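Long-range contacts in succinate dehydrogenase subunit A (Mycolicibacterium smegmatis MC2 51, PDB 6LUM), which probably oxidises succinate to fumarate as the FAD-carrying flavoprotein subunit of the succinate dehydrogenase complex: residues Tyr76-Glu84 / Val572-Met580; Ile454-Asn465 / Gln477-Leu485. All coordinates share one frame; numbering follows the deposited sequence.

Interaction 1. Residues Tyr76-Glu84 / Val572-Met580; sequences YLADQDAVE and VVQTRYEPM
Tyr76 lays one ring face against the backbone of Pro579. Pro579 CA stands over the centre of the ring, 3.8 Å from the centroid and 11° off the normal, a CH-pi contact. Glu578 C lies over the same face nearer the rim, and Met580 CG approaches Tyr76 OH to 3.5 Å. The ring is brought there by a first torsion that sets CG anti to the carbonyl carbon. With an alanine here, the CH-pi contact would probably be lost and a gap opened beside Pro579 CA and Met580 CG.

Val573 N donates a hydrogen bond to Asp79 OD1 at 3.3 Å, with an N-H...O angle of 153°. It meets the oxygen from above the carboxylate plane, 51° out of it. Val572 CG2 packs beside the same oxygen.

The aliphatic part of Gln80, CB and CG, packs against Thr575 and Tyr577. It slides past Thr575, running the opposite way, with Gln80 CB 3.7 Å from Thr575 CG2. Gln80 CG also meets the edge of the Tyr577 ring at CD1, 3.7 Å away. The hydroxyl of Tyr577 is bonded to Glu64 of helix 63-73.

Charge adds little direct contact: Glu84 OE1 and Arg576 NH2 remain 4.1 Å apart, too far for a salt bridge. The C-terminal tail is thus fitted to the start of helix 80-100 mainly by packing and the Val573-Asp79 bond.

Interaction 2. Residues Ile454-Asn465 / Gln477-Leu485; sequences IRGALQQSMDNN and QALTDIHAL
Ser461 turns OG anti to its backbone nitrogen (chi1 165°), while Asp481 holds CG anti to its carbonyl carbon (chi1 -73°). These settings bring hydroxyl and carboxylate together between the two arms of an antiparallel helical hairpin. Helices 454-465 and 477-485 run at 172°, with axes 9.8 Å apart. Both belong to the C-terminal part of the flavoprotein.

Leu485 fills the other end of the interface. Its two methyls divide the work: CD2 lies 3.8 Å from Ala457 CB, and CD1 reaches 3.6 Å from Leu458 CA, close against the backbone. Leu458 continues the apolar row across to Ile482, where Leu458 CD1 and Ile482 CG1 are 4.2 Å apart. Met462 SD touches the CD1 end of the same isoleucine. Helix 503-527 packs against this row, Ala518 touching both Leu458 and Ile482.

Beyond the serine, Asn465 CB sits 3.8 Å from Ala478 CB. Asn465 OD1 lies beside Gln477 CG, and the two amide planes are nearly perpendicular. The face of the first helix away from the hairpin carries Arg455, which makes a cation-pi contact with Trp65 of subunit B.

Ser461 OG donates to Asp481 OD2 at 3.1 Å, using the anti lone pair of that oxygen.

How the interactions relate
The two interactions are separate contacts within the flavoprotein subunit. Their centres lie 35 Å apart, and their nearest atoms are about 18 Å apart, so they do not touch. Their centres are 20 Å and 21 Å from the centre of the chain. Interaction 1 joins the FAD-binding part to the C-terminal part, across 488 residues of sequence. Interaction 2 is local, with both helices in the C-terminal part. The hairpin falls between the two segments of interaction 1 along the chain. The FAD pocket draws its residues from between positions 12 and 401, so neither 572-580 nor the hairpin helices contribute to it.

Interaction 1. Residues Tyr76-Glu84 / Val572-Met580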
loop_
_atom_site.group_PDB
_atom_site.type_symbol
_atom_site.label_atom_id
_atom_site.label_comp_id
_atom_site.label_asym_id
_atom_site.label_seq_id
_atom_site.Cartn_x
_atom_site.Cartn_y
_atom_site.Cartn_z
ATOM N N TYR D 76 33.890 -41.178 -15.843
ATOM C CA TYR D 76 33.831 -41.059 -17.298
ATOM C C TYR D 76 32.539 -41.655 -17.851
ATOM O O TYR D 76 32.536 -42.464 -18.779
ATOM C CB TYR D 76 35.064 -41.693 -17.944
ATOM C CG TYR D 76 36.333 -41.010 -17.515
ATOM C CD1 TYR D 76 36.540 -39.668 -17.790
ATOM C CD2 TYR D 76 37.309 -41.691 -16.812
ATOM C CE1 TYR D 76 37.683 -39.031 -17.389
ATOM C CE2 TYR D 76 38.456 -41.062 -16.409
ATOM C CZ TYR D 76 38.638 -39.734 -16.701
ATOM O OH TYR D 76 39.787 -39.100 -16.300
ATOM N N LEU D 77 31.431 -41.231 -17.250
ATOM C CA LEU D 77 30.112 -41.492 -17.806
ATOM C C LEU D 77 29.239 -40.248 -17.756
ATOM O O LEU D 77 28.074 -40.314 -18.155
ATOM C CB LEU D 77 29.422 -42.634 -17.077
ATOM C CG LEU D 77 28.429 -43.431 -17.910
ATOM C CD1 LEU D 77 29.170 -44.270 -18.912
ATOM C CD2 LEU D 77 27.573 -44.291 -17.027
ATOM N N ALA D 78 29.758 -39.126 -17.273
ATOM C CA ALA D 78 29.034 -37.871 -17.304
ATOM C C ALA D 78 29.053 -37.293 -18.713
ATOM O O ALA D 78 29.809 -37.730 -19.578
ATOM C CB ALA D 78 29.641 -36.883 -16.312
ATOM N N ASP D 79 28.206 -36.300 -18.944
ATOM C CA ASP D 79 28.185 -35.582 -20.210
ATOM C C ASP D 79 28.898 -34.252 -20.025
ATOM O O ASP D 79 28.493 -33.439 -19.185
ATOM C CB ASP D 79 26.759 -35.364 -20.702
ATOM C CG ASP D 79 26.089 -36.650 -21.127
ATOM O OD1 ASP D 79 26.811 -37.598 -21.493
ATOM O OD2 ASP D 79 24.843 -36.715 -21.105
ATOM N N GLN D 80 29.954 -34.029 -20.812
ATOM C CA GLN D 80 30.816 -32.882 -20.557
ATOM C C GLN D 80 30.105 -31.561 -20.809
ATOM O O GLN D 80 30.387 -30.573 -20.123
ATOM C CB GLN D 80 32.083 -32.970 -21.397
ATOM C CG GLN D 80 33.231 -33.716 -20.740
ATOM C CD GLN D 80 33.167 -35.198 -20.964
ATOM O OE1 GLN D 80 32.338 -35.677 -21.722
ATOM N NE2 GLN D 80 34.056 -35.935 -20.322
ATOM N N ASP D 81 29.178 -31.514 -21.767
ATOM C CA ASP D 81 28.397 -30.299 -21.979
ATOM C C ASP D 81 27.596 -29.946 -20.735
ATOM O O ASP D 81 27.579 -28.789 -20.290
ATOM C CB ASP D 81 27.466 -30.466 -23.178
ATOM C CG ASP D 81 26.718 -31.789 -23.168
ATOM O OD1 ASP D 81 26.789 -32.513 -22.154
ATOM O OD2 ASP D 81 26.054 -32.106 -24.177
ATOM N N ALA D 82 26.932 -30.944 -20.151
ATOM C CA ALA D 82 26.132 -30.712 -18.957
ATOM C C ALA D 82 27.005 -30.324 -17.777
ATOM O O ALA D 82 26.626 -29.457 -16.984
ATOM C CB ALA D 82 25.314 -31.956 -18.632
ATOM N N VAL D 83 28.176 -30.947 -17.643
ATOM C CA VAL D 83 29.066 -30.620 -16.531
ATOM C C VAL D 83 29.551 -29.179 -16.644
ATOM O O VAL D 83 29.568 -28.422 -15.658
ATOM C CB VAL D 83 30.243 -31.602 -16.484
ATOM C CG1 VAL D 83 31.205 -31.192 -15.413
ATOM C CG2 VAL D 83 29.745 -32.991 -16.238
ATOM N N GLU D 84 29.980 -28.792 -17.848
ATOM C CA GLU D 84 30.348 -27.412 -18.134
ATOM C C GLU D 84 29.253 -26.447 -17.716
ATOM O O GLU D 84 29.513 -25.467 -17.000
ATOM C CB GLU D 84 30.625 -27.272 -19.623
ATOM C CG GLU D 84 30.938 -25.875 -20.092
ATOM C CD GLU D 84 31.134 -25.807 -21.592
ATOM O OE1 GLU D 84 31.034 -26.860 -22.257
ATOM O OE2 GLU D 84 31.373 -24.697 -22.107
ATOM N N VAL D 572 27.353 -41.367 -24.865
ATOM C CA VAL D 572 27.786 -40.350 -23.917
ATOM C C VAL D 572 28.573 -39.279 -24.659
ATOM O O VAL D 572 29.435 -39.590 -25.490
ATOM C CB VAL D 572 28.612 -40.968 -22.776
ATOM C CG1 VAL D 572 29.764 -41.767 -23.326
ATOM C CG2 VAL D 572 29.133 -39.881 -21.869
ATOM N N VAL D 573 28.261 -38.015 -24.372
ATOM C CA VAL D 573 28.913 -36.899 -25.042
ATOM C C VAL D 573 30.312 -36.703 -24.473
ATOM O O VAL D 573 30.558 -36.933 -23.286
ATOM C CB VAL D 573 28.063 -35.628 -24.881
ATOM C CG1 VAL D 573 28.501 -34.564 -25.860
ATOM C CG2 VAL D 573 26.606 -35.956 -25.065
ATOM N N GLN D 574 31.243 -36.282 -25.329
ATOM C CA GLN D 574 32.623 -36.044 -24.923
ATOM C C GLN D 574 33.138 -34.783 -25.598
ATOM O O GLN D 574 32.938 -34.601 -26.801
ATOM C CB GLN D 574 33.525 -37.227 -25.284
ATOM C CG GLN D 574 33.021 -38.562 -24.790
ATOM C CD GLN D 574 34.108 -39.397 -24.161
ATOM O OE1 GLN D 574 35.296 -39.113 -24.318
ATOM N NE2 GLN D 574 33.711 -40.432 -23.433
ATOM N N THR D 575 33.793 -33.914 -24.827
ATOM C CA THR D 575 34.386 -32.700 -25.382
ATOM C C THR D 575 35.903 -32.683 -25.261
ATOM O O THR D 575 36.593 -32.588 -26.281
ATOM C CB THR D 575 33.794 -31.461 -24.704
ATOM O OG1 THR D 575 34.235 -31.406 -23.344
ATOM C CG2 THR D 575 32.283 -31.509 -24.741
ATOM N N ARG D 576 36.448 -32.774 -24.057
ATOM C CA ARG D 576 37.891 -32.648 -23.886
ATOM C C ARG D 576 38.507 -33.782 -23.091
ATOM O O ARG D 576 39.614 -34.215 -23.411
ATOM C CB ARG D 576 38.235 -31.326 -23.189
ATOM C CG ARG D 576 37.581 -30.106 -23.781
ATOM C CD ARG D 576 37.823 -28.896 -22.908
ATOM N NE ARG D 576 36.979 -27.776 -23.303
ATOM C CZ ARG D 576 35.737 -27.592 -22.871
ATOM N NH1 ARG D 576 35.192 -28.455 -22.028
ATOM N NH2 ARG D 576 35.039 -26.545 -23.285
ATOM N N TYR D 577 37.825 -34.268 -22.064
ATOM C CA TYR D 577 38.422 -35.175 -21.099
ATOM C C TYR D 577 38.300 -36.608 -21.589
ATOM O O TYR D 577 37.230 -37.030 -22.032
ATOM C CB TYR D 577 37.758 -35.001 -19.736
ATOM C CG TYR D 577 37.712 -33.556 -19.301
ATOM C CD1 TYR D 577 36.658 -32.735 -19.666
ATOM C CD2 TYR D 577 38.732 -33.011 -18.545
ATOM C CE1 TYR D 577 36.618 -31.419 -19.283
ATOM C CE2 TYR D 577 38.699 -31.695 -18.156
ATOM C CZ TYR D 577 37.640 -30.903 -18.529
ATOM O OH TYR D 577 37.604 -29.585 -18.144
ATOM N N GLU D 578 39.399 -37.345 -21.518
ATOM C CA GLU D 578 39.423 -38.691 -22.049
ATOM C C GLU D 578 39.762 -39.688 -20.950
ATOM O O GLU D 578 40.467 -39.348 -19.995
ATOM C CB GLU D 578 40.438 -38.802 -23.192
ATOM C CG GLU D 578 40.051 -37.978 -24.405
ATOM C CD GLU D 578 38.779 -38.479 -25.071
ATOM O OE1 GLU D 578 38.543 -39.706 -25.069
ATOM O OE2 GLU D 578 38.006 -37.645 -25.589
ATOM N N PRO D 579 39.276 -40.922 -21.058
ATOM C CA PRO D 579 39.416 -41.873 -19.952
ATOM C C PRO D 579 40.867 -42.132 -19.587
ATOM O O PRO D 579 41.775 -41.988 -20.407
ATOM C CB PRO D 579 38.749 -43.141 -20.493
ATOM C CG PRO D 579 37.840 -42.664 -21.563
ATOM C CD PRO D 579 38.497 -41.482 -22.173
ATOM N N MET D 580 41.071 -42.520 -18.331
ATOM C CA MET D 580 42.374 -42.916 -17.820
ATOM C C MET D 580 42.181 -43.522 -16.440
ATOM O O MET D 580 41.348 -43.049 -15.666
ATOM C CB MET D 580 43.344 -41.725 -17.766
ATOM C CG MET D 580 42.954 -40.575 -16.839
ATOM S SD MET D 580 43.488 -40.804 -15.131
ATOM C CE MET D 580 45.262 -40.646 -15.315
#

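Interaction 2. Residues Ile454-Asn465 / Gln477-Leu485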
loop_
_atom_site.group_PDB
_atom_site.type_symbol
_atom_site.label_atom_id
_atom_site.label_comp_id
_atom_site.label_asym_id
_atom_site.label_seq_id
_atom_site.Cartn_x
_atom_site.Cartn_y
_atom_site.Cartn_z
ATOM N N ILE D 454 5.340 -57.900 2.224
ATOM C CA ILE D 454 5.861 -57.854 0.861
ATOM C C ILE D 454 6.990 -56.842 0.754
ATOM O O ILE D 454 8.035 -57.116 0.151
ATOM C CB ILE D 454 4.734 -57.535 -0.133
ATOM C CG1 ILE D 454 3.773 -58.705 -0.230
ATOM C CG2 ILE D 454 5.303 -57.234 -1.489
ATOM C CD1 ILE D 454 2.573 -58.383 -1.027
ATOM N N ARG D 455 6.808 -55.662 1.343
ATOM C CA ARG D 455 7.829 -54.630 1.246
ATOM C C ARG D 455 9.084 -55.016 2.012
ATOM O O ARG D 455 10.198 -54.790 1.531
ATOM C CB ARG D 455 7.276 -53.308 1.748
ATOM C CG ARG D 455 8.320 -52.275 1.962
ATOM C CD ARG D 455 7.743 -50.888 1.927
ATOM N NE ARG D 455 6.488 -50.765 2.657
ATOM C CZ ARG D 455 6.372 -50.854 3.977
ATOM N NH1 ARG D 455 7.434 -51.086 4.728
ATOM N NH2 ARG D 455 5.187 -50.720 4.545
ATOM N N GLY D 456 8.937 -55.601 3.198
ATOM C CA GLY D 456 10.105 -56.056 3.925
ATOM C C GLY D 456 10.861 -57.138 3.188
ATOM O O GLY D 456 12.091 -57.162 3.200
ATOM N N ALA D 457 10.140 -58.041 2.523
ATOM C CA ALA D 457 10.809 -59.065 1.732
ATOM C C ALA D 457 11.561 -58.453 0.562
ATOM O O ALA D 457 12.703 -58.834 0.285
ATOM C CB ALA D 457 9.796 -60.091 1.240
ATOM N N LEU D 458 10.940 -57.499 -0.133
ATOM C CA LEU D 458 11.621 -56.819 -1.230
ATOM C C LEU D 458 12.899 -56.155 -0.754
ATOM O O LEU D 458 13.960 -56.323 -1.361
ATOM C CB LEU D 458 10.705 -55.776 -1.865
ATOM C CG LEU D 458 11.417 -54.771 -2.771
ATOM C CD1 LEU D 458 11.674 -55.362 -4.129
ATOM C CD2 LEU D 458 10.637 -53.493 -2.891
ATOM N N GLN D 459 12.812 -55.378 0.322
ATOM C CA GLN D 459 13.965 -54.612 0.773
ATOM C C GLN D 459 15.074 -55.519 1.276
ATOM O O GLN D 459 16.255 -55.274 1.006
ATOM C CB GLN D 459 13.532 -53.628 1.848
ATOM C CG GLN D 459 12.531 -52.629 1.352
ATOM C CD GLN D 459 12.152 -51.631 2.395
ATOM O OE1 GLN D 459 11.690 -50.544 2.087
ATOM N NE2 GLN D 459 12.338 -51.995 3.647
ATOM N N GLN D 460 14.724 -56.583 1.991
ATOM C CA GLN D 460 15.737 -57.532 2.425
ATOM C C GLN D 460 16.423 -58.185 1.234
ATOM O O GLN D 460 17.651 -58.305 1.200
ATOM C CB GLN D 460 15.104 -58.586 3.325
ATOM C CG GLN D 460 16.039 -59.696 3.708
ATOM C CD GLN D 460 17.248 -59.191 4.447
ATOM O OE1 GLN D 460 17.174 -58.868 5.628
ATOM N NE2 GLN D 460 18.371 -59.112 3.757
ATOM N N SER D 461 15.644 -58.608 0.238
ATOM C CA SER D 461 16.223 -59.269 -0.924
ATOM C C SER D 461 17.145 -58.337 -1.692
ATOM O O SER D 461 18.237 -58.737 -2.111
ATOM C CB SER D 461 15.108 -59.784 -1.826
ATOM O OG SER D 461 15.592 -60.110 -3.106
ATOM N N MET D 462 16.723 -57.090 -1.887
ATOM C CA MET D 462 17.559 -56.140 -2.609
ATOM C C MET D 462 18.841 -55.857 -1.851
ATOM O O MET D 462 19.926 -55.928 -2.426
ATOM C CB MET D 462 16.794 -54.848 -2.865
ATOM C CG MET D 462 15.811 -54.935 -4.005
ATOM S SD MET D 462 16.600 -54.901 -5.615
ATOM C CE MET D 462 16.908 -53.155 -5.794
ATOM N N ASP D 463 18.751 -55.562 -0.555
ATOM C CA ASP D 463 19.967 -55.262 0.185
ATOM C C ASP D 463 20.850 -56.486 0.368
ATOM O O ASP D 463 22.032 -56.341 0.676
ATOM C CB ASP D 463 19.614 -54.652 1.534
ATOM C CG ASP D 463 20.681 -53.717 2.040
ATOM O OD1 ASP D 463 20.402 -52.507 2.161
ATOM O OD2 ASP D 463 21.799 -54.181 2.326
ATOM N N ASN D 464 20.317 -57.688 0.183
ATOM C CA ASN D 464 21.180 -58.861 0.171
ATOM C C ASN D 464 21.913 -58.995 -1.155
ATOM O O ASN D 464 23.132 -59.183 -1.179
ATOM C CB ASN D 464 20.362 -60.120 0.447
ATOM C CG ASN D 464 20.480 -60.589 1.872
ATOM O OD1 ASN D 464 21.404 -60.213 2.586
ATOM N ND2 ASN D 464 19.544 -61.426 2.296
ATOM N N ASN D 465 21.185 -58.897 -2.271
ATOM C CA ASN D 465 21.719 -59.252 -3.584
ATOM C C ASN D 465 22.175 -58.048 -4.402
ATOM O O ASN D 465 23.338 -57.978 -4.801
ATOM C CB ASN D 465 20.669 -60.046 -4.355
ATOM C CG ASN D 465 20.239 -61.280 -3.622
ATOM O OD1 ASN D 465 19.093 -61.703 -3.710
ATOM N ND2 ASN D 465 21.159 -61.869 -2.879
ATOM N N GLN D 477 18.932 -64.392 -8.620
ATOM C CA GLN D 477 18.141 -64.673 -7.430
ATOM C C GLN D 477 17.208 -63.516 -7.109
ATOM O O GLN D 477 16.026 -63.718 -6.810
ATOM C CB GLN D 477 19.065 -64.958 -6.250
ATOM C CG GLN D 477 18.342 -65.211 -4.953
ATOM C CD GLN D 477 17.686 -66.566 -4.922
ATOM O OE1 GLN D 477 18.013 -67.444 -5.716
ATOM N NE2 GLN D 477 16.753 -66.749 -4.001
ATOM N N ALA D 478 17.724 -62.289 -7.168
ATOM C CA ALA D 478 16.882 -61.133 -6.900
ATOM C C ALA D 478 15.792 -60.979 -7.948
ATOM O O ALA D 478 14.694 -60.520 -7.629
ATOM C CB ALA D 478 17.728 -59.868 -6.818
ATOM N N LEU D 479 16.061 -61.363 -9.195
ATOM C CA LEU D 479 15.014 -61.309 -10.213
ATOM C C LEU D 479 13.881 -62.274 -9.896
ATOM O O LEU D 479 12.699 -61.916 -9.999
ATOM C CB LEU D 479 15.589 -61.609 -11.591
ATOM C CG LEU D 479 15.804 -60.389 -12.473
ATOM C CD1 LEU D 479 16.331 -60.819 -13.820
ATOM C CD2 LEU D 479 14.513 -59.623 -12.618
ATOM N N THR D 480 14.216 -63.511 -9.526
ATOM C CA THR D 480 13.160 -64.453 -9.159
ATOM C C THR D 480 12.397 -63.967 -7.934
ATOM O O THR D 480 11.166 -64.088 -7.870
ATOM C CB THR D 480 13.729 -65.843 -8.901
ATOM O OG1 THR D 480 14.365 -65.862 -7.621
ATOM C CG2 THR D 480 14.726 -66.220 -9.970
ATOM N N ASP D 481 13.110 -63.411 -6.954
ATOM C CA ASP D 481 12.448 -62.874 -5.770
ATOM C C ASP D 481 11.462 -61.777 -6.142
ATOM O O ASP D 481 10.331 -61.751 -5.649
ATOM C CB ASP D 481 13.481 -62.340 -4.783
ATOM C CG ASP D 481 14.234 -63.440 -4.077
ATOM O OD1 ASP D 481 14.053 -64.617 -4.448
ATOM O OD2 ASP D 481 15.011 -63.130 -3.150
ATOM N N ILE D 482 11.876 -60.856 -7.011
ATOM C CA ILE D 482 11.006 -59.743 -7.362
ATOM C C ILE D 482 9.818 -60.218 -8.175
ATOM O O ILE D 482 8.721 -59.675 -8.049
ATOM C CB ILE D 482 11.801 -58.658 -8.100
ATOM C CG1 ILE D 482 12.793 -58.015 -7.148
ATOM C CG2 ILE D 482 10.891 -57.592 -8.619
ATOM C CD1 ILE D 482 13.547 -56.905 -7.760
ATOM N N HIS D 483 9.987 -61.251 -8.996
ATOM C CA HIS D 483 8.829 -61.765 -9.721
ATOM C C HIS D 483 7.838 -62.433 -8.775
ATOM O O HIS D 483 6.618 -62.260 -8.911
ATOM C CB HIS D 483 9.282 -62.723 -10.814
ATOM C CG HIS D 483 9.827 -62.031 -12.022
ATOM N ND1 HIS D 483 10.595 -62.675 -12.967
ATOM C CD2 HIS D 483 9.718 -60.748 -12.437
ATOM C CE1 HIS D 483 10.933 -61.817 -13.912
ATOM N NE2 HIS D 483 10.413 -60.641 -13.615
ATOM N N ALA D 484 8.340 -63.190 -7.799
ATOM C CA ALA D 484 7.454 -63.763 -6.790
ATOM C C ALA D 484 6.694 -62.679 -6.039
ATOM O O ALA D 484 5.483 -62.788 -5.829
ATOM C CB ALA D 484 8.255 -64.623 -5.818
ATOM N N LEU D 485 7.386 -61.622 -5.620
ATOM C CA LEU D 485 6.693 -60.561 -4.903
ATOM C C LEU D 485 5.733 -59.809 -5.811
ATOM O O LEU D 485 4.727 -59.283 -5.338
ATOM C CB LEU D 485 7.690 -59.598 -4.275
ATOM C CG LEU D 485 8.743 -60.247 -3.392
ATOM C CD1 LEU D 485 9.868 -59.286 -3.143
ATOM C CD2 LEU D 485 8.143 -60.704 -2.094
#